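Local coordinates for protein 2-dehydro-3-deoxy-D-arabinonate dehydratase (Sulfolobus solfataricus, PDB 2Q18) that dehydrates 2-dehydro-3-deoxy-D-arabinonate to 2,5-dioxopentanoate in pentose oxidation, as a magnesium-dependent homotetrameric lyase of the FAH family, at residues A[137-145]-A[258-266]; A[206-214]-A[266-277]. All coordinates share one frame; numbering follows the deposited sequence.

Interaction 1: residues A[137-145]-A[258-266]; sequences SEWTLPEPE and IVPGRDKGL
The start of the metal-binding strand 140-150 of an FAH-family active site, with Trp-139 just before it, packs against the loop 258-266, and the two segments meet where Trp-139 lies against Arg-262 and Gly-265. Arg-262 lays its CG over one face of the indole, 4.0 Å from the centroid of the six-membered ring and only 6° off its normal, a CH-pi contact. The guanidinium beyond is turned 51° from the ring plane, so the two flat groups do not stack. At the ring edge sits Gly-265, while Trp-139 NE1 makes a weak bond of 3.4 Å to Gly-261 O, the carbonyl that also closes the type I turn 261-264. A stronger link is Leu-266 N to Thr-140 O, 2.9 Å and nearly straight. Leu-141, with CG anti to its carbonyl carbon (chi1 -66°), sends CD2 to within 3.8 Å of Pro-260 CB. Leu-266 CD1 packs on Pro-142 CD at 3.6 Å, and Pro-144 CG on Ile-258 CB at 3.7 Å. One water donates to both Pro-142 O and Ile-258 O, bridging the two segments through their carbonyls. Between the two prolines stands Glu-143, which with Glu-145 and Asp-164 binds magnesium, the carboxylate triad of this FAH-family active site.

Interaction 2: residues A[206-214]-A[266-277]; sequences LDITLKIVR and LKDEDIVEITIS
With CG trans to the backbone N (chi1 -175°) and a bend at chi3 (-62°), Arg-214 brings its guanidinium beside the turn 267-270, where Asp-270, its CG beside the backbone N (chi1 -81°), turns its carboxylate to the guanidinium edge. The grip is side-on: NE reaches Asp-270 OD1 at 2.8 Å and NH1 reaches OD2 at 2.7 Å, both through syn lone pairs, the NE bond being the more tilted from the guanidinium plane. Asp-270 OD2 takes a second donor, Lys-267 N at 2.8 Å, from above the carboxylate plane. The carboxylate thus joins the type II turn to the end of strand 207-214. Lys-267 lays CG 3.2 Å above the centre of the guanidinium, and its ammonium NZ lies 4.0 Å from Arg-214 NH2, a like-charge approach that Asp-270 may partly offset.

From this end the strands 207-214 and 271-276 run antiparallel, with Thr-209/Thr-275, Lys-211/Glu-273 and Val-213/Ile-271 as hydrogen-bonded pairs. Beyond them Ser-277 OG accepts from Asp-207 N at 2.9 Å. Ile-208 CG1 and Ile-276 CG1 lie side by side at 3.8 Å, and Leu-210 CD1 touches both Val-272 CG1 and Ile-274 CG1. On the other face, Lys-211 NZ and Glu-273 OE1 form only a long salt bridge, 3.9 Å.

These two strands lie side by side in a five-stranded mixed sheet, between 217-225 and 280-288. The isoleucine-rich face packs against strands 140-150 and 156-167, while Phe-219 makes a cation-pi contact with Arg-214.

Overall arrangement
Followed from the N terminus, the chain passes first through 137-145, then 206-214, and returns through 258-266 and straight on into 266-277, so the two contacts cross rather than nest. Interaction 1 closes a loop of 112 residues; interaction 2 closes a shorter one of 51, and Leu-266 belongs to both. Their centres lie 11 Å apart. Where they meet, Gly-265 O probably accepts a hydrogen bond from Arg-214 NH1, Pro-144 packs on Ile-274, and Ile-258 on the backbone of Ile-208. The general lesson is of one returning segment serving two elements: it packs along the first part of the metal-binding strand 140-150, then enters the five-stranded sheet stacked beside it.

Interaction 1: residues A[137-145]-A[258-266]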
loop_
_atom_site.group_PDB
_atom_site.type_symbol
_atom_site.label_atom_id
_atom_site.label_comp_id
_atom_site.label_asym_id
_atom_site.label_seq_id
_atom_site.Cartn_x
_atom_site.Cartn_y
_atom_site.Cartn_z
ATOM N N SER A 137 20.375 -35.098 -4.898
ATOM C CA SER A 137 21.377 -35.343 -3.867
ATOM C C SER A 137 21.164 -36.712 -3.234
ATOM O O SER A 137 20.033 -37.085 -2.912
ATOM C CB SER A 137 21.332 -34.265 -2.786
ATOM O OG SER A 137 22.259 -34.559 -1.754
ATOM N N GLU A 138 22.261 -37.446 -3.055
ATOM C CA GLU A 138 22.236 -38.752 -2.398
ATOM C C GLU A 138 22.939 -38.698 -1.044
ATOM O O GLU A 138 23.100 -39.725 -0.378
ATOM C CB GLU A 138 22.875 -39.823 -3.296
ATOM C CG GLU A 138 21.956 -40.356 -4.403
ATOM C CD GLU A 138 21.842 -39.421 -5.609
ATOM O OE1 GLU A 138 22.889 -38.949 -6.109
ATOM O OE2 GLU A 138 20.702 -39.173 -6.071
ATOM N N TRP A 139 23.366 -37.499 -0.644
ATOM C CA TRP A 139 24.002 -37.299 0.658
ATOM C C TRP A 139 23.842 -35.862 1.175
ATOM O O TRP A 139 24.725 -35.010 0.998
ATOM C CB TRP A 139 25.480 -37.732 0.626
ATOM C CG TRP A 139 26.176 -37.608 1.950
ATOM C CD1 TRP A 139 25.662 -37.912 3.180
ATOM C CD2 TRP A 139 27.518 -37.155 2.176
ATOM N NE1 TRP A 139 26.597 -37.667 4.157
ATOM C CE2 TRP A 139 27.745 -37.204 3.569
ATOM C CE3 TRP A 139 28.549 -36.713 1.337
ATOM C CZ2 TRP A 139 28.962 -36.823 4.145
ATOM C CZ3 TRP A 139 29.760 -36.335 1.910
ATOM C CH2 TRP A 139 29.954 -36.392 3.301
ATOM N N THR A 140 22.705 -35.612 1.821
ATOM C CA THR A 140 22.401 -34.308 2.395
ATOM C C THR A 140 22.462 -34.381 3.911
ATOM O O THR A 140 21.857 -35.265 4.523
ATOM C CB THR A 140 21.014 -33.801 1.927
ATOM O OG1 THR A 140 21.073 -33.484 0.532
ATOM C CG2 THR A 140 20.584 -32.563 2.700
ATOM N N LEU A 141 23.204 -33.453 4.510
ATOM C CA LEU A 141 23.317 -33.377 5.955
ATOM C C LEU A 141 22.764 -32.066 6.500
ATOM O O LEU A 141 22.851 -31.033 5.834
ATOM C CB LEU A 141 24.778 -33.529 6.390
ATOM C CG LEU A 141 25.477 -34.874 6.155
ATOM C CD1 LEU A 141 26.910 -34.802 6.679
ATOM C CD2 LEU A 141 24.709 -36.016 6.817
ATOM N N PRO A 142 22.187 -32.107 7.717
ATOM C CA PRO A 142 21.902 -30.860 8.401
ATOM C C PRO A 142 23.193 -30.330 9.011
ATOM O O PRO A 142 24.058 -31.114 9.412
ATOM C CB PRO A 142 20.927 -31.277 9.505
ATOM C CG PRO A 142 21.286 -32.708 9.804
ATOM C CD PRO A 142 21.785 -33.290 8.508
ATOM N N GLU A 143 23.332 -29.012 9.054
ATOM C CA GLU A 143 24.469 -28.396 9.717
ATOM C C GLU A 143 23.950 -27.471 10.816
ATOM O O GLU A 143 23.435 -26.387 10.529
ATOM C CB GLU A 143 25.372 -27.679 8.706
ATOM C CG GLU A 143 25.880 -28.604 7.589
ATOM C CD GLU A 143 26.905 -27.960 6.656
ATOM O OE1 GLU A 143 27.489 -28.697 5.832
ATOM O OE2 GLU A 143 27.126 -26.728 6.734
ATOM N N PRO A 144 24.031 -27.934 12.079
ATOM C CA PRO A 144 23.531 -27.231 13.260
ATOM C C PRO A 144 24.441 -26.082 13.673
ATOM O O PRO A 144 25.628 -26.292 13.940
ATOM C CB PRO A 144 23.534 -28.320 14.334
ATOM C CG PRO A 144 24.642 -29.227 13.931
ATOM C CD PRO A 144 24.624 -29.240 12.431
ATOM N N GLU A 145 23.880 -24.876 13.737
ATOM C CA GLU A 145 24.695 -23.677 13.910
ATOM C C GLU A 145 24.019 -22.625 14.772
ATOM O O GLU A 145 22.794 -22.512 14.793
ATOM C CB GLU A 145 25.044 -23.062 12.546
ATOM C CG GLU A 145 25.336 -24.079 11.445
ATOM C CD GLU A 145 26.048 -23.494 10.239
ATOM O OE1 GLU A 145 26.612 -24.290 9.459
ATOM O OE2 GLU A 145 26.055 -22.254 10.065
ATOM N N ILE A 258 29.399 -30.074 14.081
ATOM C CA ILE A 258 28.739 -31.381 14.130
ATOM C C ILE A 258 28.485 -31.888 12.715
ATOM O O ILE A 258 27.645 -31.350 11.978
ATOM C CB ILE A 258 27.429 -31.363 14.966
ATOM C CG1 ILE A 258 27.701 -30.834 16.375
ATOM C CG2 ILE A 258 26.810 -32.768 15.034
ATOM C CD1 ILE A 258 26.468 -30.330 17.109
ATOM N N VAL A 259 29.237 -32.918 12.337
ATOM C CA VAL A 259 29.206 -33.450 10.984
ATOM C C VAL A 259 28.975 -34.966 11.023
ATOM O O VAL A 259 29.910 -35.730 11.278
ATOM C CB VAL A 259 30.524 -33.132 10.211
ATOM C CG1 VAL A 259 30.435 -33.608 8.770
ATOM C CG2 VAL A 259 30.847 -31.636 10.256
ATOM N N PRO A 260 27.721 -35.404 10.788
ATOM C CA PRO A 260 27.428 -36.836 10.664
ATOM C C PRO A 260 28.238 -37.496 9.546
ATOM O O PRO A 260 28.764 -36.806 8.661
ATOM C CB PRO A 260 25.934 -36.857 10.324
ATOM C CG PRO A 260 25.401 -35.579 10.879
ATOM C CD PRO A 260 26.501 -34.586 10.657
ATOM N N GLY A 261 28.335 -38.824 9.598
ATOM C CA GLY A 261 29.121 -39.582 8.634
ATOM C C GLY A 261 28.468 -39.689 7.273
ATOM O O GLY A 261 27.343 -39.222 7.071
ATOM N N ARG A 262 29.177 -40.325 6.342
ATOM C CA ARG A 262 28.723 -40.467 4.959
ATOM C C ARG A 262 27.491 -41.363 4.814
ATOM O O ARG A 262 26.786 -41.295 3.803
ATOM C CB ARG A 262 29.864 -40.979 4.073
ATOM C CG ARG A 262 29.701 -40.640 2.592
ATOM C CD ARG A 262 31.005 -40.833 1.826
ATOM N NE ARG A 262 32.059 -39.934 2.296
ATOM C CZ ARG A 262 33.320 -39.957 1.870
ATOM N NH1 ARG A 262 34.199 -39.094 2.367
ATOM N NH2 ARG A 262 33.709 -40.837 0.952
ATOM N N ASP A 263 27.236 -42.198 5.820
ATOM C CA ASP A 263 26.063 -43.076 5.819
ATOM C C ASP A 263 24.853 -42.441 6.522
ATOM O O ASP A 263 23.776 -43.043 6.590
ATOM C CB ASP A 263 26.405 -44.442 6.443
ATOM C CG ASP A 263 26.874 -44.338 7.891
ATOM O OD1 ASP A 263 27.306 -43.245 8.325
ATOM O OD2 ASP A 263 26.821 -45.367 8.600
ATOM N N LYS A 264 25.036 -41.219 7.022
ATOM C CA LYS A 264 24.012 -40.537 7.818
ATOM C C LYS A 264 23.186 -39.519 7.027
ATOM O O LYS A 264 22.589 -38.603 7.601
ATOM C CB LYS A 264 24.636 -39.897 9.068
ATOM C CG LYS A 264 25.283 -40.891 10.041
ATOM C CD LYS A 264 24.281 -41.936 10.534
ATOM C CE LYS A 264 24.936 -43.009 11.390
ATOM N NZ LYS A 264 25.325 -42.497 12.729
ATOM N N GLY A 265 23.146 -39.694 5.709
ATOM C CA GLY A 265 22.362 -38.834 4.832
ATOM C C GLY A 265 20.887 -38.832 5.185
ATOM O O GLY A 265 20.291 -39.884 5.449
ATOM N N LEU A 266 20.305 -37.636 5.201
ATOM C CA LEU A 266 18.884 -37.443 5.473
ATOM C C LEU A 266 18.007 -38.153 4.451
ATOM O O LEU A 266 18.356 -38.236 3.273
ATOM C CB LEU A 266 18.561 -35.944 5.449
ATOM C CG LEU A 266 18.400 -35.111 6.726
ATOM C CD1 LEU A 266 19.139 -35.653 7.947
ATOM C CD2 LEU A 266 18.766 -33.648 6.452
HETATM O O HOH W 1 20.670 -37.672 1.789
HETATM O O HOH W 2 26.805 -31.440 9.434
#

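Interaction 2: residues A[206-214]-A[266-277]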
loop_
_atom_site.group_PDB
_atom_site.type_symbol
_atom_site.label_atom_id
_atom_site.label_comp_id
_atom_site.label_asym_id
_atom_site.label_seq_id
_atom_site.Cartn_x
_atom_site.Cartn_y
_atom_site.Cartn_z
ATOM N N LEU A 206 28.053 -22.074 24.674
ATOM C CA LEU A 206 26.722 -22.641 24.460
ATOM C C LEU A 206 26.835 -24.047 23.891
ATOM O O LEU A 206 27.668 -24.302 23.017
ATOM C CB LEU A 206 25.903 -21.773 23.492
ATOM C CG LEU A 206 25.690 -20.273 23.739
ATOM C CD1 LEU A 206 25.091 -19.623 22.495
ATOM C CD2 LEU A 206 24.815 -20.009 24.962
ATOM N N ASP A 207 25.990 -24.951 24.378
ATOM C CA ASP A 207 25.954 -26.316 23.861
ATOM C C ASP A 207 25.015 -26.426 22.667
ATOM O O ASP A 207 23.875 -25.966 22.722
ATOM C CB ASP A 207 25.543 -27.303 24.957
ATOM C CG ASP A 207 26.605 -27.454 26.035
ATOM O OD1 ASP A 207 27.750 -27.846 25.700
ATOM O OD2 ASP A 207 26.295 -27.179 27.218
ATOM N N ILE A 208 25.512 -27.027 21.592
ATOM C CA ILE A 208 24.710 -27.311 20.406
ATOM C C ILE A 208 24.586 -28.824 20.280
ATOM O O ILE A 208 25.596 -29.530 20.271
ATOM C CB ILE A 208 25.342 -26.723 19.115
ATOM C CG1 ILE A 208 25.573 -25.211 19.261
ATOM C CG2 ILE A 208 24.476 -27.051 17.884
ATOM C CD1 ILE A 208 26.275 -24.562 18.075
ATOM N N THR A 209 23.352 -29.318 20.201
ATOM C CA THR A 209 23.106 -30.751 20.059
ATOM C C THR A 209 22.257 -31.014 18.826
ATOM O O THR A 209 21.199 -30.406 18.659
ATOM C CB THR A 209 22.399 -31.337 21.306
ATOM O OG1 THR A 209 23.115 -30.955 22.489
ATOM C CG2 THR A 209 22.311 -32.866 21.228
ATOM N N LEU A 210 22.739 -31.908 17.965
ATOM C CA LEU A 210 21.983 -32.376 16.810
ATOM C C LEU A 210 21.477 -33.805 17.021
ATOM O O LEU A 210 22.224 -34.679 17.476
ATOM C CB LEU A 210 22.837 -32.320 15.536
ATOM C CG LEU A 210 22.322 -33.036 14.276
ATOM C CD1 LEU A 210 21.085 -32.355 13.693
ATOM C CD2 LEU A 210 23.409 -33.154 13.218
ATOM N N LYS A 211 20.207 -34.024 16.678
ATOM C CA LYS A 211 19.620 -35.358 16.622
ATOM C C LYS A 211 18.887 -35.537 15.304
ATOM O O LYS A 211 18.110 -34.670 14.890
ATOM C CB LYS A 211 18.645 -35.581 17.781
ATOM C CG LYS A 211 19.313 -35.791 19.125
ATOM C CD LYS A 211 18.331 -35.658 20.286
ATOM C CE LYS A 211 17.360 -36.825 20.359
ATOM N NZ LYS A 211 16.515 -36.757 21.591
ATOM N N ILE A 212 19.162 -36.652 14.634
ATOM C CA ILE A 212 18.380 -37.068 13.482
ATOM C C ILE A 212 17.562 -38.285 13.908
ATOM O O ILE A 212 18.119 -39.324 14.277
ATOM C CB ILE A 212 19.263 -37.400 12.262
ATOM C CG1 ILE A 212 20.157 -36.196 11.906
ATOM C CG2 ILE A 212 18.390 -37.826 11.075
ATOM C CD1 ILE A 212 21.297 -36.501 10.930
ATOM N N VAL A 213 16.242 -38.138 13.874
ATOM C CA VAL A 213 15.328 -39.185 14.319
ATOM C C VAL A 213 14.671 -39.825 13.104
ATOM O O VAL A 213 14.015 -39.146 12.307
ATOM C CB VAL A 213 14.268 -38.642 15.314
ATOM C CG1 VAL A 213 13.345 -39.767 15.798
ATOM C CG2 VAL A 213 14.944 -37.972 16.500
ATOM N N ARG A 214 14.880 -41.133 12.958
ATOM C CA ARG A 214 14.330 -41.903 11.851
ATOM C C ARG A 214 13.392 -42.967 12.410
ATOM O O ARG A 214 13.825 -43.837 13.162
ATOM C CB ARG A 214 15.460 -42.562 11.052
ATOM C CG ARG A 214 15.003 -43.301 9.798
ATOM C CD ARG A 214 16.173 -43.542 8.850
ATOM N NE ARG A 214 16.759 -42.282 8.395
ATOM C CZ ARG A 214 17.851 -42.177 7.639
ATOM N NH1 ARG A 214 18.292 -40.973 7.284
ATOM N NH2 ARG A 214 18.499 -43.264 7.225
ATOM N N LEU A 266 20.305 -37.636 5.201
ATOM C CA LEU A 266 18.884 -37.443 5.473
ATOM C C LEU A 266 18.007 -38.153 4.451
ATOM O O LEU A 266 18.356 -38.236 3.273
ATOM C CB LEU A 266 18.561 -35.944 5.449
ATOM C CG LEU A 266 18.400 -35.111 6.726
ATOM C CD1 LEU A 266 19.139 -35.653 7.947
ATOM C CD2 LEU A 266 18.766 -33.648 6.452
ATOM N N LYS A 267 16.869 -38.666 4.904
ATOM C CA LYS A 267 15.841 -39.130 3.975
ATOM C C LYS A 267 14.439 -38.669 4.350
ATOM O O LYS A 267 14.219 -38.128 5.432
ATOM C CB LYS A 267 15.907 -40.650 3.733
ATOM C CG LYS A 267 15.972 -41.523 4.961
ATOM C CD LYS A 267 16.131 -43.015 4.582
ATOM C CE LYS A 267 17.485 -43.302 3.932
ATOM N NZ LYS A 267 17.678 -44.751 3.626
ATOM N N ASP A 268 13.505 -38.870 3.426
ATOM C CA ASP A 268 12.118 -38.464 3.595
ATOM C C ASP A 268 11.580 -38.906 4.953
ATOM O O ASP A 268 11.805 -40.043 5.380
ATOM C CB ASP A 268 11.266 -39.044 2.465
ATOM C CG ASP A 268 9.947 -38.317 2.291
ATOM O OD1 ASP A 268 9.962 -37.120 1.921
ATOM O OD2 ASP A 268 8.891 -38.945 2.506
ATOM N N GLU A 269 10.907 -37.974 5.630
ATOM C CA GLU A 269 10.244 -38.193 6.929
ATOM C C GLU A 269 11.167 -38.247 8.155
ATOM O O GLU A 269 10.677 -38.395 9.276
ATOM C CB GLU A 269 9.265 -39.391 6.907
ATOM C CG GLU A 269 8.183 -39.356 5.807
ATOM C CD GLU A 269 7.279 -38.116 5.837
ATOM O OE1 GLU A 269 7.244 -37.390 6.861
ATOM O OE2 GLU A 269 6.591 -37.868 4.820
ATOM N N ASP A 270 12.482 -38.106 7.960
ATOM C CA ASP A 270 13.404 -37.914 9.089
ATOM C C ASP A 270 12.977 -36.693 9.897
ATOM O O ASP A 270 12.359 -35.775 9.358
ATOM C CB ASP A 270 14.849 -37.687 8.613
ATOM C CG ASP A 270 15.584 -38.983 8.268
ATOM O OD1 ASP A 270 15.060 -40.089 8.541
ATOM O OD2 ASP A 270 16.703 -38.882 7.720
ATOM N N ILE A 271 13.308 -36.685 11.185
ATOM C CA ILE A 271 13.096 -35.510 12.019
ATOM C C ILE A 271 14.453 -35.006 12.491
ATOM O O ILE A 271 15.215 -35.743 13.127
ATOM C CB ILE A 271 12.186 -35.789 13.255
ATOM C CG1 ILE A 271 10.892 -36.542 12.873
ATOM C CG2 ILE A 271 11.899 -34.491 14.019
ATOM C CD1 ILE A 271 9.980 -35.852 11.846
ATOM N N VAL A 272 14.745 -33.749 12.163
ATOM C CA VAL A 272 15.983 -33.105 12.582
ATOM C C VAL A 272 15.687 -32.194 13.765
ATOM O O VAL A 272 14.823 -31.315 13.688
ATOM C CB VAL A 272 16.636 -32.310 11.416
ATOM C CG1 VAL A 272 17.891 -31.575 11.887
ATOM C CG2 VAL A 272 16.964 -33.239 10.257
ATOM N N GLU A 273 16.401 -32.422 14.863
ATOM C CA GLU A 273 16.220 -31.643 16.077
ATOM C C GLU A 273 17.550 -31.031 16.459
ATOM O O GLU A 273 18.557 -31.735 16.559
ATOM C CB GLU A 273 15.702 -32.523 17.219
ATOM C CG GLU A 273 14.476 -33.366 16.862
ATOM C CD GLU A 273 14.036 -34.296 17.993
ATOM O OE1 GLU A 273 14.722 -34.361 19.038
ATOM O OE2 GLU A 273 12.993 -34.965 17.833
ATOM N N ILE A 274 17.554 -29.715 16.657
ATOM C CA ILE A 274 18.769 -28.993 17.020
ATOM C C ILE A 274 18.507 -28.149 18.253
ATOM O O ILE A 274 17.615 -27.295 18.257
ATOM C CB ILE A 274 19.311 -28.109 15.862
ATOM C CG1 ILE A 274 19.570 -28.959 14.615
ATOM C CG2 ILE A 274 20.592 -27.382 16.296
ATOM C CD1 ILE A 274 19.607 -28.181 13.310
ATOM N N THR A 275 19.289 -28.404 19.296
ATOM C CA THR A 275 19.154 -27.701 20.555
ATOM C C THR A 275 20.357 -26.795 20.769
ATOM O O THR A 275 21.497 -27.199 20.528
ATOM C CB THR A 275 19.026 -28.700 21.733
ATOM O OG1 THR A 275 17.979 -29.633 21.452
ATOM C CG2 THR A 275 18.715 -27.980 23.043
ATOM N N ILE A 276 20.092 -25.560 21.190
ATOM C CA ILE A 276 21.147 -24.646 21.620
ATOM C C ILE A 276 20.765 -24.058 22.969
ATOM O O ILE A 276 19.619 -23.650 23.171
ATOM C CB ILE A 276 21.430 -23.518 20.584
ATOM C CG1 ILE A 276 21.896 -24.117 19.249
ATOM C CG2 ILE A 276 22.475 -22.529 21.133
ATOM C CD1 ILE A 276 22.363 -23.099 18.209
ATOM N N SER A 277 21.728 -24.037 23.891
ATOM C CA SER A 277 21.542 -23.458 25.222
ATOM C C SER A 277 20.956 -22.051 25.148
ATOM O O SER A 277 21.414 -21.221 24.352
ATOM C CB SER A 277 22.877 -23.400 25.976
ATOM O OG SER A 277 23.543 -24.647 25.960
HETATM O O HOH W 3 22.570 -28.485 23.270
HETATM O O HOH W 4 18.435 -31.636 19.921
#